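Local coordinates for toxin 2A (Paenibacillus larvae, PDB 5URP), which acts as an ADP-ribosyltransferase toxin and virulence factor, probably transferring ADP-ribose from NAD to a target protein of the host, at residues K83-I88 with R146-T151; K90-T95 with E190-R195. All coordinates share one frame; numbering follows the deposited sequence.

How the interactions relate
Interactions 1 and 2 use successive turns of helix 79-92 and two neighbouring strands, 149-152 and 190-193, of one three-stranded antiparallel sheet; their centres lie about 8 Å apart. Backbone pairing joins them directly, with Thr-151 O at 2.8 Å from Met-191 N. Beside it Ser-150 OG is hydrogen-bonded to Glu-190 OE2 at 2.7 Å. By sequence, Ser-150 and Thr-151 open the Ser-Thr-Ser motif of this toxin family and Glu-190 matches the second glutamate of its Gln/Glu-X-Glu motif, so the two strands reached by the contacts probably also carry part of the NAD site. Near the helix, Tyr-148 CD1 packs 3.4 Å from Arg-195 N.

Interaction 1 (K83-I88 with R146-T151); sequences KKIELI and RGYLST
Tyr-148 drives its ring end-on, hydroxyl first, against the face of the helix formed by Ile-85 and Ile-88, one turn apart. The tyrosine supplies most of the buried surface. Its CG lies anti to the carbonyl carbon (chi1 -62°), which sends the ring out from the loop just before strand 149-152. Ile-88 covers one face of the ring with its CG2 methyl, 3.5 Å from Tyr-148 CE1 and nearly as close to CZ. With CG1 beside the backbone N (chi1 -58°), it is CG2 that lies anti to it and faces the ring, while CB of Ile-88 comes 3.4 Å from the phenolic oxygen. Ile-85 meets only the far end of the tyrosine: its CG2 lies obliquely to the ring, 3.3 Å from Tyr-148 OH. The same hydroxyl approaches the main-chain O of Ile-85 at 3.1 Å, but its hydrogen bond runs to OD1 of Asp-89, next after Ile-88 in the helix. The aspartate gives this buried hydroxyl a partner among the isoleucine carbons, and the bond should limit how far the ring shifts. Tyr-148 N, at the other end of the residue, is hydrogen-bonded to Asn-67 OD1. Helix 64-72 adds Ile-66 and Leu-70 against the tyrosine, and Leu-70 and Tyr-69 against Ile-85, while Leu-192 of strand 190-193 packs beside the tyrosine CB, so the tyrosine ties the helical part of the fold to the edge strand 149-152.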
# COMPACT_ATOMS: atom_id res chain seq x y z
N LYS A 83 -7.25 -20.37 -1.88
CA LYS A 83 -5.95 -21.04 -1.91
C LYS A 83 -4.82 -20.06 -2.19
O LYS A 83 -3.75 -20.13 -1.58
CB LYS A 83 -5.99 -22.13 -2.97
CG LYS A 83 -4.65 -22.73 -3.40
CD LYS A 83 -4.82 -23.58 -4.68
CE LYS A 83 -5.03 -22.72 -5.95
NZ LYS A 83 -3.81 -21.92 -6.32
N LYS A 84 -5.02 -19.14 -3.14
CA LYS A 84 -4.01 -18.12 -3.41
C LYS A 84 -3.79 -17.23 -2.20
O LYS A 84 -2.66 -16.87 -1.87
CB LYS A 84 -4.44 -17.27 -4.60
CG LYS A 84 -4.68 -18.01 -5.87
CD LYS A 84 -4.83 -16.98 -7.00
CE LYS A 84 -4.79 -17.63 -8.36
NZ LYS A 84 -6.17 -17.89 -8.82
N ILE A 85 -4.88 -16.83 -1.56
CA ILE A 85 -4.81 -15.91 -0.43
C ILE A 85 -4.13 -16.59 0.77
O ILE A 85 -3.36 -15.95 1.50
CB ILE A 85 -6.23 -15.41 -0.11
CG1 ILE A 85 -6.69 -14.48 -1.25
CG2 ILE A 85 -6.31 -14.73 1.25
CD1 ILE A 85 -8.19 -14.36 -1.31
N GLU A 86 -4.38 -17.88 0.97
CA GLU A 86 -3.69 -18.63 2.03
C GLU A 86 -2.18 -18.62 1.81
O GLU A 86 -1.41 -18.44 2.76
CB GLU A 86 -4.24 -20.06 2.09
CG GLU A 86 -3.53 -20.99 3.04
CD GLU A 86 -4.10 -22.41 3.01
OE1 GLU A 86 -5.01 -22.68 2.19
OE2 GLU A 86 -3.62 -23.25 3.80
N LEU A 87 -1.74 -18.76 0.56
CA LEU A 87 -0.31 -18.79 0.26
C LEU A 87 0.34 -17.43 0.49
O LEU A 87 1.42 -17.34 1.09
CB LEU A 87 -0.12 -19.26 -1.19
CG LEU A 87 -0.33 -20.75 -1.41
CD1 LEU A 87 -0.55 -21.11 -2.89
CD2 LEU A 87 0.86 -21.51 -0.87
N ILE A 88 -0.29 -16.36 -0.00
CA ILE A 88 0.26 -15.03 0.23
C ILE A 88 0.27 -14.70 1.72
O ILE A 88 1.25 -14.15 2.23
CB ILE A 88 -0.52 -13.99 -0.57
CG1 ILE A 88 -0.46 -14.35 -2.05
CG2 ILE A 88 0.08 -12.63 -0.32
CD1 ILE A 88 -1.37 -13.51 -2.93
N ARG A 146 -9.21 -4.31 3.54
CA ARG A 146 -9.52 -5.73 3.43
C ARG A 146 -8.67 -6.46 2.39
O ARG A 146 -8.39 -7.64 2.57
CB ARG A 146 -11.01 -5.90 3.14
CG ARG A 146 -11.82 -5.37 4.34
CD ARG A 146 -13.29 -5.74 4.36
NE ARG A 146 -14.00 -4.89 5.31
CZ ARG A 146 -15.19 -5.16 5.84
NH1 ARG A 146 -15.82 -6.29 5.54
NH2 ARG A 146 -15.74 -4.30 6.69
N GLY A 147 -8.28 -5.79 1.29
CA GLY A 147 -7.33 -6.41 0.38
C GLY A 147 -5.92 -6.37 0.92
O GLY A 147 -5.66 -5.83 1.99
N TYR A 148 -4.97 -6.91 0.16
CA TYR A 148 -3.58 -6.63 0.47
C TYR A 148 -3.27 -5.15 0.20
O TYR A 148 -3.92 -4.48 -0.60
CB TYR A 148 -2.64 -7.53 -0.35
CG TYR A 148 -2.83 -8.99 -0.03
CD1 TYR A 148 -2.23 -9.57 1.10
CD2 TYR A 148 -3.65 -9.77 -0.82
CE1 TYR A 148 -2.44 -10.92 1.39
CE2 TYR A 148 -3.87 -11.10 -0.54
CZ TYR A 148 -3.27 -11.68 0.57
OH TYR A 148 -3.53 -12.99 0.78
N LEU A 149 -2.26 -4.65 0.88
CA LEU A 149 -1.89 -3.25 0.79
C LEU A 149 -0.53 -3.15 0.11
O LEU A 149 0.52 -3.35 0.72
CB LEU A 149 -1.90 -2.62 2.18
CG LEU A 149 -1.78 -1.10 2.26
CD1 LEU A 149 -2.87 -0.41 1.46
CD2 LEU A 149 -1.85 -0.68 3.73
N SER A 150 -0.57 -2.83 -1.19
CA SER A 150 0.62 -2.62 -1.99
C SER A 150 1.08 -1.17 -1.83
O SER A 150 0.29 -0.24 -2.04
CB SER A 150 0.34 -2.91 -3.47
OG SER A 150 0.08 -4.28 -3.72
N THR A 151 2.35 -1.00 -1.49
CA THR A 151 2.95 0.31 -1.27
C THR A 151 4.33 0.28 -1.92
O THR A 151 4.76 -0.75 -2.42
CB THR A 151 3.10 0.62 0.23
OG1 THR A 151 4.12 -0.20 0.79
CG2 THR A 151 1.79 0.38 0.96

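Interaction 2 (K90-T95 with E190-R195); sequences KALIKT and EMLLPR
Two N-H groups grip the carbonyl oxygen of Ala-91, next to the Leu-92 that packs on Leu-192 and Pro-194: Lys-94 N at 3.2 Å and the indole NE1 of Trp-44, from helix 30-45. The first bond lies where helix 79-92 ends and passes into a type I beta turn from Leu-92 to Thr-95. Leu-92 carries nearly all of the contact on the helix side, pushing its forked end over the backbone at the end of strand 190-193. One prong, CD2, sits 3.6 Å from the carbonyl O of Leu-192 and 4.1 Å from Leu-192 CG. The other, CD1, rests 3.8 Å from Pro-194 CA and as close to the proline N. The two leucine side chains cross at about a right angle. In Leu-192 the chain runs out with CG opposite the backbone N (chi1 -179°), which brings CG and CD2 to the prongs of Leu-92. Strand 190-193 is the middle strand of the three-stranded sheet that, in ADP-ribosyltransferase toxins, packs against the larger mixed sheet; Leu-193, pointing away from the helix, reaches Leu-168 and Ile-170 of that second sheet. Further along, Pro-194 CG approaches Leu-92 CB at 4.5 Å, a looser contact. Arg-195 NE makes a salt bridge with Asp-89 OD2 on the helix, and Lys-90 and Lys-94 both pair with the carboxylate of Glu-52 in helix 50-61.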
# COMPACT_ATOMS: atom_id res chain seq x y z
N LYS A 90 0.53 -16.72 4.23
CA LYS A 90 1.58 -17.51 4.86
C LYS A 90 2.95 -16.96 4.52
O LYS A 90 3.86 -17.03 5.35
CB LYS A 90 1.42 -18.97 4.41
CG LYS A 90 2.41 -19.99 4.91
CD LYS A 90 1.92 -21.42 4.60
CE LYS A 90 1.76 -21.73 3.10
NZ LYS A 90 3.03 -22.21 2.41
N ALA A 91 3.12 -16.41 3.31
CA ALA A 91 4.39 -15.82 2.94
C ALA A 91 4.68 -14.54 3.72
O ALA A 91 5.82 -14.29 4.11
CB ALA A 91 4.41 -15.55 1.42
N LEU A 92 3.68 -13.69 3.92
CA LEU A 92 3.99 -12.39 4.51
C LEU A 92 4.33 -12.47 5.99
O LEU A 92 5.03 -11.59 6.49
CB LEU A 92 2.85 -11.43 4.27
CG LEU A 92 2.65 -11.05 2.80
CD1 LEU A 92 1.37 -10.23 2.62
CD2 LEU A 92 3.82 -10.26 2.18
N ILE A 93 3.87 -13.50 6.71
CA ILE A 93 4.26 -13.62 8.12
C ILE A 93 5.67 -14.17 8.30
O ILE A 93 6.16 -14.25 9.43
CB ILE A 93 3.23 -14.44 8.91
CG1 ILE A 93 3.11 -15.87 8.38
CG2 ILE A 93 1.90 -13.69 8.86
CD1 ILE A 93 2.16 -16.74 9.19
N LYS A 94 6.35 -14.50 7.21
CA LYS A 94 7.73 -14.96 7.26
C LYS A 94 8.75 -13.82 7.24
O LYS A 94 9.95 -14.10 7.14
CB LYS A 94 8.00 -15.90 6.10
CG LYS A 94 7.09 -17.11 6.07
CD LYS A 94 7.55 -18.08 5.02
CE LYS A 94 6.68 -19.32 5.00
NZ LYS A 94 7.15 -20.33 4.00
N THR A 95 8.33 -12.58 7.31
CA THR A 95 9.33 -11.53 7.39
C THR A 95 8.87 -10.46 8.36
O THR A 95 7.71 -10.37 8.74
CB THR A 95 9.66 -11.00 6.00
OG1 THR A 95 10.86 -10.19 6.05
CG2 THR A 95 8.46 -10.25 5.43
N GLU A 190 8.06 -2.35 -4.58
CA GLU A 190 6.85 -2.60 -3.80
C GLU A 190 7.15 -3.27 -2.46
O GLU A 190 7.89 -4.26 -2.39
CB GLU A 190 5.88 -3.48 -4.59
CG GLU A 190 4.61 -3.79 -3.81
CD GLU A 190 3.54 -4.54 -4.58
OE1 GLU A 190 3.58 -4.60 -5.84
OE2 GLU A 190 2.64 -5.08 -3.91
N MET A 191 6.56 -2.71 -1.41
CA MET A 191 6.46 -3.34 -0.10
C MET A 191 5.01 -3.80 0.05
O MET A 191 4.08 -2.98 -0.01
CB MET A 191 6.83 -2.37 1.03
CG MET A 191 8.24 -1.89 1.03
SD MET A 191 9.44 -3.17 1.43
CE MET A 191 8.92 -3.62 3.06
N LEU A 192 4.82 -5.10 0.24
CA LEU A 192 3.49 -5.67 0.30
C LEU A 192 3.14 -5.93 1.75
O LEU A 192 3.89 -6.62 2.44
CB LEU A 192 3.45 -6.97 -0.51
CG LEU A 192 2.12 -7.70 -0.59
CD1 LEU A 192 1.01 -6.82 -1.11
CD2 LEU A 192 2.24 -8.96 -1.44
N LEU A 193 2.03 -5.37 2.19
CA LEU A 193 1.60 -5.55 3.58
C LEU A 193 0.43 -6.53 3.62
O LEU A 193 -0.34 -6.66 2.65
CB LEU A 193 1.18 -4.22 4.21
CG LEU A 193 2.22 -3.22 4.74
CD1 LEU A 193 1.59 -1.83 4.72
CD2 LEU A 193 2.68 -3.46 6.13
N PRO A 194 0.25 -7.22 4.74
CA PRO A 194 -0.83 -8.19 4.87
C PRO A 194 -2.20 -7.60 4.62
O PRO A 194 -2.41 -6.39 4.80
CB PRO A 194 -0.72 -8.65 6.34
CG PRO A 194 0.68 -8.36 6.73
CD PRO A 194 1.13 -7.18 5.92
N ARG A 195 -3.12 -8.45 4.20
CA ARG A 195 -4.52 -8.04 4.17
C ARG A 195 -5.02 -7.76 5.59
O ARG A 195 -4.43 -8.19 6.57
CB ARG A 195 -5.36 -9.12 3.48
CG ARG A 195 -5.61 -10.38 4.28
CD ARG A 195 -6.24 -11.44 3.39
NE ARG A 195 -6.40 -12.71 4.08
CZ ARG A 195 -7.47 -13.07 4.77
NH1 ARG A 195 -8.52 -12.26 4.91
NH2 ARG A 195 -7.49 -14.26 5.34